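Local coordinates for protein D-alanyl-lipoteichoic acid synthetase (Streptococcus pneumoniae, PDB 3BMA) that probably takes part in the D-alanylation of lipoteichoic acid at the cell membrane, as a DltD-family protein of the SGNH-hydrolase clan, at residues C[183-186]-C[187-191]; C[209-212]-C[213-216]; C[262-265]-C[266-269]. The protein carries 1 engineered substitution. All blocks are in the same frame, centred on the assembly; numbering follows the deposited sequence.

Contact 1 (C[183-186]-C[187-191]); sequences LARF and NERQA. Engineered in segment 187-191: Arg189 (natural residue Cys).
Phe186 holds CG opposite its own backbone N (chi1 178°), and this swings the ring forward along the helix to meet Gln190 one turn on. Gln190, extended beyond CG, carries its amide alongside the far end of that ring, where OE1 lies 3.2 Å from Phe186 CZ. Amide and ring planes stand 49° apart, so the approach is oblique and not a stack. The polar work of this amide is done elsewhere: OE1 accepts a hydrogen bond from Asn187 ND2 of the second subunit, and Asn187 here gives the reciprocal bond to Gln190 of that subunit. Leu183 and Phe186 pack on the same neighbour, Phe186 touching its Asn187.

All of this sits within helix 174-194, whose alpha-helical i to i+4 bonding runs unbroken through the contact. Asn187 N donates to Leu183 O at 2.9 Å, and Gln190 N to Phe186 O at 2.9 Å; Glu188 N to Ala184 O and Arg189 N to Arg185 O fill the places between. The reciprocal Asn187–Gln190 pairing makes one face of the helix a subunit interface, while Ala184 touches helix 127-136 of its own chain and Asn187 ND2 also hydrogen-bonds to Thr131 of that helix.

Around the helix from the Phe186 ring, Arg185 and the engineered Arg189 run side by side in the same direction. Arg189 NH2 comes 3.5 Å from Arg185 CD, and it is 4.1 Å from Arg185 NE, a proximity of like charges; the guanidinium planes are turned 48° apart. Arg185 NH2 forms a salt bridge with Glu178 of the third subunit, which probably offsets part of the repulsion. Glu188 lays its CG 3.3 Å from Arg185 O, a methylene packed against a backbone carbonyl oxygen.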
ATOM      1  N   LEU C 183      -2.222  -7.963   6.122  1.00 10.87           N
ATOM      2  CA  LEU C 183      -3.384  -8.175   6.984  1.00 19.39           C
ATOM      3  C   LEU C 183      -3.296  -9.436   7.842  1.00 20.84           C
ATOM      4  O   LEU C 183      -3.862  -9.480   8.938  1.00 19.98           O
ATOM      5  CB  LEU C 183      -4.680  -8.159   6.165  1.00 16.46           C
ATOM      6  CG  LEU C 183      -5.058  -6.868   5.419  1.00 26.77           C
ATOM      7  CD1 LEU C 183      -6.230  -7.117   4.476  1.00 19.44           C
ATOM      8  CD2 LEU C 183      -5.358  -5.698   6.359  1.00 20.01           C
ATOM      9  N   ALA C 184      -2.589 -10.449   7.338  1.00 22.59           N
ATOM     10  CA  ALA C 184      -2.342 -11.685   8.079  1.00 16.93           C
ATOM     11  C   ALA C 184      -1.380 -11.453   9.234  1.00 26.71           C
ATOM     12  O   ALA C 184      -1.572 -12.008  10.313  1.00 32.32           O
ATOM     13  CB  ALA C 184      -1.808 -12.779   7.161  1.00 17.19           C
ATOM     14  N   ARG C 185      -0.351 -10.639   8.993  1.00 27.80           N
ATOM     15  CA  ARG C 185       0.592 -10.233  10.034  1.00 24.01           C
ATOM     16  C   ARG C 185      -0.095  -9.410  11.104  1.00 24.52           C
ATOM     17  O   ARG C 185       0.181  -9.579  12.290  1.00 27.35           O
ATOM     18  CB  ARG C 185       1.746  -9.420   9.450  1.00 23.25           C
ATOM     19  CG  ARG C 185       2.931 -10.236   8.983  1.00 28.41           C
ATOM     20  CD  ARG C 185       4.151  -9.346   8.760  1.00 33.51           C
ATOM     21  NE  ARG C 185       3.896  -8.292   7.774  1.00 34.04           N
ATOM     22  CZ  ARG C 185       4.002  -8.445   6.454  1.00 34.53           C
ATOM     23  NH1 ARG C 185       4.360  -9.612   5.928  1.00 41.68           N
ATOM     24  NH2 ARG C 185       3.743  -7.429   5.651  1.00 27.03           N
ATOM     25  N   PHE C 186      -0.982  -8.512  10.677  1.00 26.24           N
ATOM     26  CA  PHE C 186      -1.769  -7.718  11.604  1.00 22.55           C
ATOM     27  C   PHE C 186      -2.680  -8.598  12.448  1.00 27.25           C
ATOM     28  O   PHE C 186      -2.777  -8.397  13.662  1.00 22.89           O
ATOM     29  CB  PHE C 186      -2.585  -6.642  10.888  1.00 23.00           C
ATOM     30  CG  PHE C 186      -3.453  -5.837  11.817  1.00 26.01           C
ATOM     31  CD1 PHE C 186      -2.895  -5.171  12.912  1.00 20.91           C
ATOM     32  CD2 PHE C 186      -4.821  -5.752  11.609  1.00 28.96           C
ATOM     33  CE1 PHE C 186      -3.689  -4.445  13.784  1.00 21.11           C
ATOM     34  CE2 PHE C 186      -5.625  -5.019  12.476  1.00 34.36           C
ATOM     35  CZ  PHE C 186      -5.056  -4.362  13.562  1.00 33.79           C
ATOM     36  N   ASN C 187      -3.330  -9.567  11.803  1.00 21.46           N
ATOM     37  CA  ASN C 187      -4.191 -10.522  12.498  1.00 24.95           C
ATOM     38  C   ASN C 187      -3.466 -11.438  13.477  1.00 28.35           C
ATOM     39  O   ASN C 187      -4.031 -11.794  14.509  1.00 26.45           O
ATOM     40  CB  ASN C 187      -4.992 -11.367  11.508  1.00 26.00           C
ATOM     41  CG  ASN C 187      -6.410 -10.878  11.341  1.00 24.28           C
ATOM     42  OD1 ASN C 187      -6.881 -10.016  12.083  1.00 29.80           O
ATOM     43  ND2 ASN C 187      -7.106 -11.437  10.366  1.00 15.88           N
ATOM     44  N   GLU C 188      -2.231 -11.825  13.156  1.00 27.98           N
ATOM     45  CA  GLU C 188      -1.449 -12.623  14.095  1.00 37.50           C
ATOM     46  C   GLU C 188      -0.920 -11.807  15.286  1.00 35.18           C
ATOM     47  O   GLU C 188      -0.893 -12.319  16.402  1.00 43.56           O
ATOM     48  CB  GLU C 188      -0.346 -13.448  13.398  1.00 36.36           C
ATOM     49  CG  GLU C 188       0.923 -12.705  13.002  1.00 51.91           C
ATOM     50  CD  GLU C 188       2.119 -13.622  12.789  1.00 55.32           C
ATOM     51  OE1 GLU C 188       3.060 -13.208  12.074  1.00 63.27           O
ATOM     52  OE2 GLU C 188       2.125 -14.751  13.332  1.00 66.66           O
ATOM     53  N   ARG C 189      -0.538 -10.546  15.054  1.00 29.91           N
ATOM     54  CA  ARG C 189      -0.095  -9.645  16.133  1.00 40.19           C
ATOM     55  C   ARG C 189      -1.246  -9.274  17.059  1.00 35.36           C
ATOM     56  O   ARG C 189      -1.066  -9.162  18.271  1.00 41.37           O
ATOM     57  CB  ARG C 189       0.543  -8.362  15.585  1.00 39.09           C
ATOM     58  CG  ARG C 189       1.881  -8.557  14.894  1.00 48.50           C
ATOM     59  CD  ARG C 189       2.565  -7.218  14.614  1.00 56.04           C
ATOM     60  NE  ARG C 189       3.168  -7.163  13.279  1.00 71.69           N
ATOM     61  CZ  ARG C 189       4.358  -7.666  12.949  1.00 79.92           C
ATOM     62  NH1 ARG C 189       5.112  -8.285  13.851  1.00 84.56           N
ATOM     63  NH2 ARG C 189       4.798  -7.550  11.702  1.00 82.12           N
ATOM     64  N   GLN C 190      -2.421  -9.087  16.468  1.00 28.17           N
ATOM     65  CA  GLN C 190      -3.639  -8.764  17.191  1.00 29.68           C
ATOM     66  C   GLN C 190      -4.062  -9.935  18.074  1.00 32.59           C
ATOM     67  O   GLN C 190      -4.295  -9.761  19.275  1.00 26.85           O
ATOM     68  CB  GLN C 190      -4.744  -8.457  16.187  1.00 29.32           C
ATOM     69  CG  GLN C 190      -5.755  -7.448  16.634  1.00 35.15           C
ATOM     70  CD  GLN C 190      -6.663  -7.013  15.506  1.00 27.82           C
ATOM     71  OE1 GLN C 190      -7.121  -5.873  15.480  1.00 41.97           O
ATOM     72  NE2 GLN C 190      -6.933  -7.916  14.567  1.00 17.28           N
ATOM     73  N   ALA C 191      -4.141 -11.121  17.470  1.00 30.30           N
ATOM     74  CA  ALA C 191      -4.555 -12.341  18.165  1.00 38.78           C
ATOM     75  C   ALA C 191      -3.636 -12.739  19.323  1.00 37.70           C
ATOM     76  O   ALA C 191      -4.121 -13.116  20.387  1.00 41.43           O
ATOM     77  CB  ALA C 191      -4.698 -13.493  17.185  1.00 35.50           C
TER

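Contact 2 (C[209-212]-C[213-216]); sequences VAKY and LKIL
Apolar contact is made by Tyr212 with Ile215 and by Leu213 with Ala210. Ile215 CD1 lies in the plane of the Tyr212 ring, at its edge, 4.0 Å from Tyr212 CD1, and the two side chains run alongside each other in the same direction. Leu213 folds back against Val209 and Ala210, its CD1 3.9 Å from Ala210 CA.

Side-chain carbons also pack on backbone oxygens. Ile215 has CG1 between its backbone N and carbonyl carbon (chi1 64°), which brings CG1 to 3.4 Å from Tyr212 O and lets CD1 continue toward the ring. Leu213 CG is likewise 3.4 Å from Val209 O.

Hydrogen bonding is sparse. None links 209-212 to 213-216, and the bond from Tyr212 N to Val209 O, at 3.3 Å, is weak. Residues 213-215 keep helical backbone angles without the regular bonds. From elsewhere in the chain, Lys66 donates a hydrogen bond to Leu213 O, and Tyr212 and Leu216 both pack on Val62 of helix 60-66.

The charged contact joins Lys211 and Lys214. Their chains point the same way, Lys214 extended and Lys211 bent, with Lys214 NZ 3.5 Å from Lys211 CE and 4.1 Å from Lys211 NZ. This like-charged pair probably adds little to holding the turn, which seems to depend on side-chain packing and on the bond from Lys66.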
ATOM      1  N   VAL C 209     -10.244 -32.354  35.610  1.00 68.51           N
ATOM      2  CA  VAL C 209      -8.945 -33.008  35.812  1.00 64.68           C
ATOM      3  C   VAL C 209      -8.627 -33.294  37.285  1.00 67.06           C
ATOM      4  O   VAL C 209      -8.369 -34.445  37.644  1.00 67.11           O
ATOM      5  CB  VAL C 209      -7.781 -32.228  35.128  1.00 61.34           C
ATOM      6  CG1 VAL C 209      -6.418 -32.809  35.502  1.00 56.11           C
ATOM      7  CG2 VAL C 209      -7.949 -32.248  33.624  1.00 58.52           C
ATOM      8  N   ALA C 210      -8.668 -32.257  38.124  1.00 68.02           N
ATOM      9  CA  ALA C 210      -8.219 -32.346  39.523  1.00 68.33           C
ATOM     10  C   ALA C 210      -9.056 -33.261  40.427  1.00 70.73           C
ATOM     11  O   ALA C 210      -8.535 -33.810  41.404  1.00 75.25           O
ATOM     12  CB  ALA C 210      -8.097 -30.954  40.139  1.00 64.85           C
ATOM     13  N   LYS C 211     -10.338 -33.423  40.102  1.00 71.55           N
ATOM     14  CA  LYS C 211     -11.235 -34.270  40.893  1.00 72.40           C
ATOM     15  C   LYS C 211     -11.021 -35.769  40.668  1.00 71.47           C
ATOM     16  O   LYS C 211     -11.284 -36.577  41.564  1.00 71.49           O
ATOM     17  CB  LYS C 211     -12.709 -33.896  40.659  1.00 74.67           C
ATOM     18  CG  LYS C 211     -13.182 -32.581  41.316  1.00 82.41           C
ATOM     19  CD  LYS C 211     -13.446 -32.685  42.826  1.00 87.51           C
ATOM     20  CE  LYS C 211     -12.312 -32.091  43.666  1.00 87.36           C
ATOM     21  NZ  LYS C 211     -12.115 -30.630  43.441  1.00 87.58           N
ATOM     22  N   TYR C 212     -10.540 -36.134  39.482  1.00 69.11           N
ATOM     23  CA  TYR C 212     -10.279 -37.538  39.146  1.00 67.73           C
ATOM     24  C   TYR C 212      -8.867 -38.008  39.531  1.00 69.99           C
ATOM     25  O   TYR C 212      -8.528 -39.183  39.355  1.00 72.46           O
ATOM     26  CB  TYR C 212     -10.538 -37.799  37.657  1.00 65.01           C
ATOM     27  CG  TYR C 212     -11.988 -37.677  37.241  1.00 60.23           C
ATOM     28  CD1 TYR C 212     -12.892 -38.707  37.489  1.00 57.98           C
ATOM     29  CD2 TYR C 212     -12.452 -36.536  36.588  1.00 61.88           C
ATOM     30  CE1 TYR C 212     -14.226 -38.601  37.109  1.00 62.55           C
ATOM     31  CE2 TYR C 212     -13.786 -36.420  36.198  1.00 60.34           C
ATOM     32  CZ  TYR C 212     -14.666 -37.457  36.460  1.00 62.73           C
ATOM     33  OH  TYR C 212     -15.985 -37.354  36.081  1.00 61.84           O
ATOM     34  N   LEU C 213      -8.053 -37.092  40.053  1.00 69.12           N
ATOM     35  CA  LEU C 213      -6.690 -37.416  40.471  1.00 69.27           C
ATOM     36  C   LEU C 213      -6.662 -38.164  41.803  1.00 72.31           C
ATOM     37  O   LEU C 213      -5.776 -38.983  42.041  1.00 71.87           O
ATOM     38  CB  LEU C 213      -5.825 -36.151  40.561  1.00 67.50           C
ATOM     39  CG  LEU C 213      -5.584 -35.304  39.304  1.00 64.67           C
ATOM     40  CD1 LEU C 213      -4.745 -34.078  39.636  1.00 65.80           C
ATOM     41  CD2 LEU C 213      -4.937 -36.104  38.185  1.00 63.95           C
ATOM     42  N   LYS C 214      -7.637 -37.881  42.663  1.00 73.37           N
ATOM     43  CA  LYS C 214      -7.705 -38.487  43.993  1.00 76.53           C
ATOM     44  C   LYS C 214      -8.119 -39.962  43.966  1.00 73.41           C
ATOM     45  O   LYS C 214      -7.627 -40.761  44.768  1.00 71.64           O
ATOM     46  CB  LYS C 214      -8.644 -37.681  44.896  1.00 80.62           C
ATOM     47  CG  LYS C 214      -8.155 -36.267  45.178  1.00 88.94           C
ATOM     48  CD  LYS C 214      -9.289 -35.354  45.610  1.00 96.40           C
ATOM     49  CE  LYS C 214      -8.813 -33.914  45.725  1.00 97.76           C
ATOM     50  NZ  LYS C 214      -9.927 -32.984  46.056  1.00100.49           N
ATOM     51  N   ILE C 215      -9.000 -40.318  43.032  1.00 69.90           N
ATOM     52  CA  ILE C 215      -9.539 -41.681  42.936  1.00 69.64           C
ATOM     53  C   ILE C 215      -8.584 -42.695  42.282  1.00 69.05           C
ATOM     54  O   ILE C 215      -8.768 -43.907  42.423  1.00 70.27           O
ATOM     55  CB  ILE C 215     -10.929 -41.712  42.227  1.00 71.84           C
ATOM     56  CG1 ILE C 215     -10.819 -41.252  40.765  1.00 72.96           C
ATOM     57  CG2 ILE C 215     -11.951 -40.876  43.007  1.00 72.72           C
ATOM     58  CD1 ILE C 215     -11.940 -41.746  39.862  1.00 71.53           C
ATOM     59  N   LEU C 216      -7.571 -42.194  41.578  1.00 64.83           N
ATOM     60  CA  LEU C 216      -6.598 -43.038  40.880  1.00 59.77           C
ATOM     61  C   LEU C 216      -5.479 -43.541  41.798  1.00 58.62           C
ATOM     62  O   LEU C 216      -5.035 -42.804  42.683  1.00 59.58           O
ATOM     63  CB  LEU C 216      -6.005 -42.285  39.678  1.00 59.45           C
ATOM     64  CG  LEU C 216      -6.484 -42.665  38.269  1.00 57.13           C
ATOM     65  CD1 LEU C 216      -8.007 -42.742  38.150  1.00 53.05           C
ATOM     66  CD2 LEU C 216      -5.898 -41.716  37.231  1.00 57.07           C
TER

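Contact 3 (C[262-265]-C[266-269]); sequences DSQK and SFTY
Gln264 O is gripped by two donors across the turn: water 2, which donates to it at 2.8 Å, and Phe267 N, whose bond at 3.4 Å is weak although the N-H points well at the oxygen (154°). Water 2 also donates to Phe267 O at 2.8 Å and thus joins the carbonyls of the two residues that close the turn. Phe267 O is held further by Arg310. A second water, water 1, links the residue before the turn to its third: it accepts from Ser266 N at 2.8 Å and donates to Ser263 O.

The side chains of Gln264 and Phe267 add an apolar contact to this polar frame. Gln264 CG sits over one face of the Phe267 ring, 3.8 Å from the ring centroid and 17° off its normal, which meets the geometry of a CH-pi interaction. Because the Gln264 chain is extended beyond CG, its amide follows the ring outward, and NE2 reaches to 4.1 Å from Phe267 CE1. The amide and ring planes are 24° apart, while Gln264 CA lies over the same ring near its CG. Both side chains also touch Leu309, and Gln264 reaches Trp303 and Ala307 of helix 301-307.

The weak i to i+3 bond from Phe267 N to Gln264 O goes with a separation of 4.9 Å between Gln264 CA and Phe267 CA. Lys265 lies near the ideal type I backbone angles, and Ser266, with a more extended phi, stays within the usual tolerance. The arrangement is therefore a type I beta turn, set in the surface loop between helices 246-253 and 274-287.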
ATOM      1  N   ASP C 262     -35.393 -48.558  14.524  1.00 56.70           N
ATOM      2  CA  ASP C 262     -35.149 -48.699  13.075  1.00 57.02           C
ATOM      3  C   ASP C 262     -35.000 -47.384  12.298  1.00 55.89           C
ATOM      4  O   ASP C 262     -35.343 -47.313  11.112  1.00 57.25           O
ATOM      5  CB  ASP C 262     -36.169 -49.639  12.411  1.00 62.94           C
ATOM      6  CG  ASP C 262     -35.870 -51.107  12.666  1.00 72.70           C
ATOM      7  OD1 ASP C 262     -34.682 -51.465  12.830  1.00 76.34           O
ATOM      8  OD2 ASP C 262     -36.830 -51.910  12.691  1.00 83.22           O
ATOM      9  N   SER C 263     -34.478 -46.361  12.978  1.00 56.34           N
ATOM     10  CA  SER C 263     -34.286 -45.033  12.396  0.50 55.06           C
ATOM     11  C   SER C 263     -33.108 -44.997  11.428  1.00 57.49           C
ATOM     12  O   SER C 263     -33.161 -44.335  10.396  1.00 61.04           O
ATOM     13  CB  SER C 263     -34.080 -43.995  13.503  0.50 53.92           C
ATOM     14  OG  SER C 263     -33.545 -42.787  12.988  0.50 56.10           O
ATOM     15  N   GLN C 264     -32.044 -45.712  11.766  1.00 57.21           N
ATOM     16  CA  GLN C 264     -30.823 -45.681  10.970  1.00 58.09           C
ATOM     17  C   GLN C 264     -30.721 -46.864  10.000  1.00 59.46           C
ATOM     18  O   GLN C 264     -29.621 -47.305   9.658  1.00 60.32           O
ATOM     19  CB  GLN C 264     -29.605 -45.584  11.900  1.00 57.24           C
ATOM     20  CG  GLN C 264     -29.671 -44.385  12.857  1.00 53.59           C
ATOM     21  CD  GLN C 264     -28.561 -44.362  13.897  1.00 59.51           C
ATOM     22  OE1 GLN C 264     -27.913 -45.373  14.169  1.00 59.00           O
ATOM     23  NE2 GLN C 264     -28.348 -43.197  14.495  1.00 60.44           N
ATOM     24  N   LYS C 265     -31.876 -47.346   9.540  1.00 60.73           N
ATOM     25  CA  LYS C 265     -31.960 -48.528   8.674  1.00 61.73           C
ATOM     26  C   LYS C 265     -31.386 -48.346   7.266  1.00 61.32           C
ATOM     27  O   LYS C 265     -30.925 -49.315   6.658  1.00 61.95           O
ATOM     28  CB  LYS C 265     -33.397 -49.052   8.591  1.00 63.39           C
ATOM     29  CG  LYS C 265     -33.662 -50.250   9.487  1.00 71.19           C
ATOM     30  CD  LYS C 265     -34.727 -51.155   8.892  1.00 77.29           C
ATOM     31  CE  LYS C 265     -34.565 -52.586   9.379  1.00 81.47           C
ATOM     32  NZ  LYS C 265     -35.367 -53.546   8.570  1.00 83.49           N
ATOM     33  N   SER C 266     -31.421 -47.113   6.759  1.00 57.17           N
ATOM     34  CA  SER C 266     -30.854 -46.796   5.444  1.00 54.03           C
ATOM     35  C   SER C 266     -29.704 -45.781   5.530  1.00 47.26           C
ATOM     36  O   SER C 266     -29.316 -45.180   4.520  1.00 39.46           O
ATOM     37  CB  SER C 266     -31.947 -46.321   4.474  1.00 58.07           C
ATOM     38  OG  SER C 266     -32.480 -45.069   4.866  1.00 68.11           O
ATOM     39  N   PHE C 267     -29.179 -45.603   6.745  1.00 42.27           N
ATOM     40  CA  PHE C 267     -27.998 -44.774   7.017  1.00 41.81           C
ATOM     41  C   PHE C 267     -26.742 -45.393   6.408  1.00 43.31           C
ATOM     42  O   PHE C 267     -26.430 -46.558   6.665  1.00 45.07           O
ATOM     43  CB  PHE C 267     -27.790 -44.641   8.532  1.00 46.48           C
ATOM     44  CG  PHE C 267     -28.439 -43.431   9.156  1.00 47.84           C
ATOM     45  CD1 PHE C 267     -27.775 -42.727  10.156  1.00 50.57           C
ATOM     46  CD2 PHE C 267     -29.700 -42.989   8.753  1.00 57.16           C
ATOM     47  CE1 PHE C 267     -28.352 -41.607  10.756  1.00 54.81           C
ATOM     48  CE2 PHE C 267     -30.285 -41.865   9.342  1.00 64.11           C
ATOM     49  CZ  PHE C 267     -29.608 -41.174  10.349  1.00 58.78           C
ATOM     50  N   THR C 268     -26.030 -44.612   5.598  1.00 40.83           N
ATOM     51  CA  THR C 268     -24.759 -45.039   5.008  1.00 37.47           C
ATOM     52  C   THR C 268     -23.687 -43.944   5.097  1.00 38.29           C
ATOM     53  O   THR C 268     -23.958 -42.768   4.855  1.00 38.24           O
ATOM     54  CB  THR C 268     -24.924 -45.551   3.543  1.00 34.51           C
ATOM     55  OG1 THR C 268     -23.645 -45.907   3.009  1.00 42.76           O
ATOM     56  CG2 THR C 268     -25.570 -44.505   2.633  1.00 30.84           C
ATOM     57  N   TYR C 269     -22.469 -44.338   5.454  1.00 33.80           N
ATOM     58  CA  TYR C 269     -21.374 -43.383   5.577  1.00 26.72           C
ATOM     59  C   TYR C 269     -20.348 -43.531   4.463  1.00 26.67           C
ATOM     60  O   TYR C 269     -19.224 -43.033   4.570  1.00 32.29           O
ATOM     61  CB  TYR C 269     -20.694 -43.485   6.951  1.00 23.35           C
ATOM     62  CG  TYR C 269     -21.620 -43.301   8.132  1.00 33.62           C
ATOM     63  CD1 TYR C 269     -21.547 -44.155   9.232  1.00 33.23           C
ATOM     64  CD2 TYR C 269     -22.567 -42.274   8.154  1.00 32.56           C
ATOM     65  CE1 TYR C 269     -22.391 -43.992  10.324  1.00 31.16           C
ATOM     66  CE2 TYR C 269     -23.416 -42.104   9.240  1.00 31.35           C
ATOM     67  CZ  TYR C 269     -23.320 -42.968  10.319  1.00 28.36           C
ATOM     68  OH  TYR C 269     -24.155 -42.803  11.399  1.00 39.21           O
TER
HETATM   69  O   HOH W   1     -32.592 -44.718   7.607  1.00 25.05           O
HETATM   70  O   HOH W   2     -27.692 -48.577   8.084  1.00 43.09           O

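How the contacts relate
The three contacts are local and follow one another along the chain: contact 1 within helix 174-194, contact 2 at the C-terminal part of the next helix, 202-210, and the loop after it, and contact 3 in the loop between helices 246-253 and 274-287. None touches another. Centres are about 39 Å apart for contacts 1 and 2, about 45 Å for contacts 1 and 3, which lie on opposite sides of the chain's centre, and about 39 Å for contacts 2 and 3. None includes a strand of the parallel sheet. Contact 1 belongs to a subunit interface of the six-chain assembly, whereas contacts 2 and 3 pack on other helices of their own chain, so the three are separate local elements.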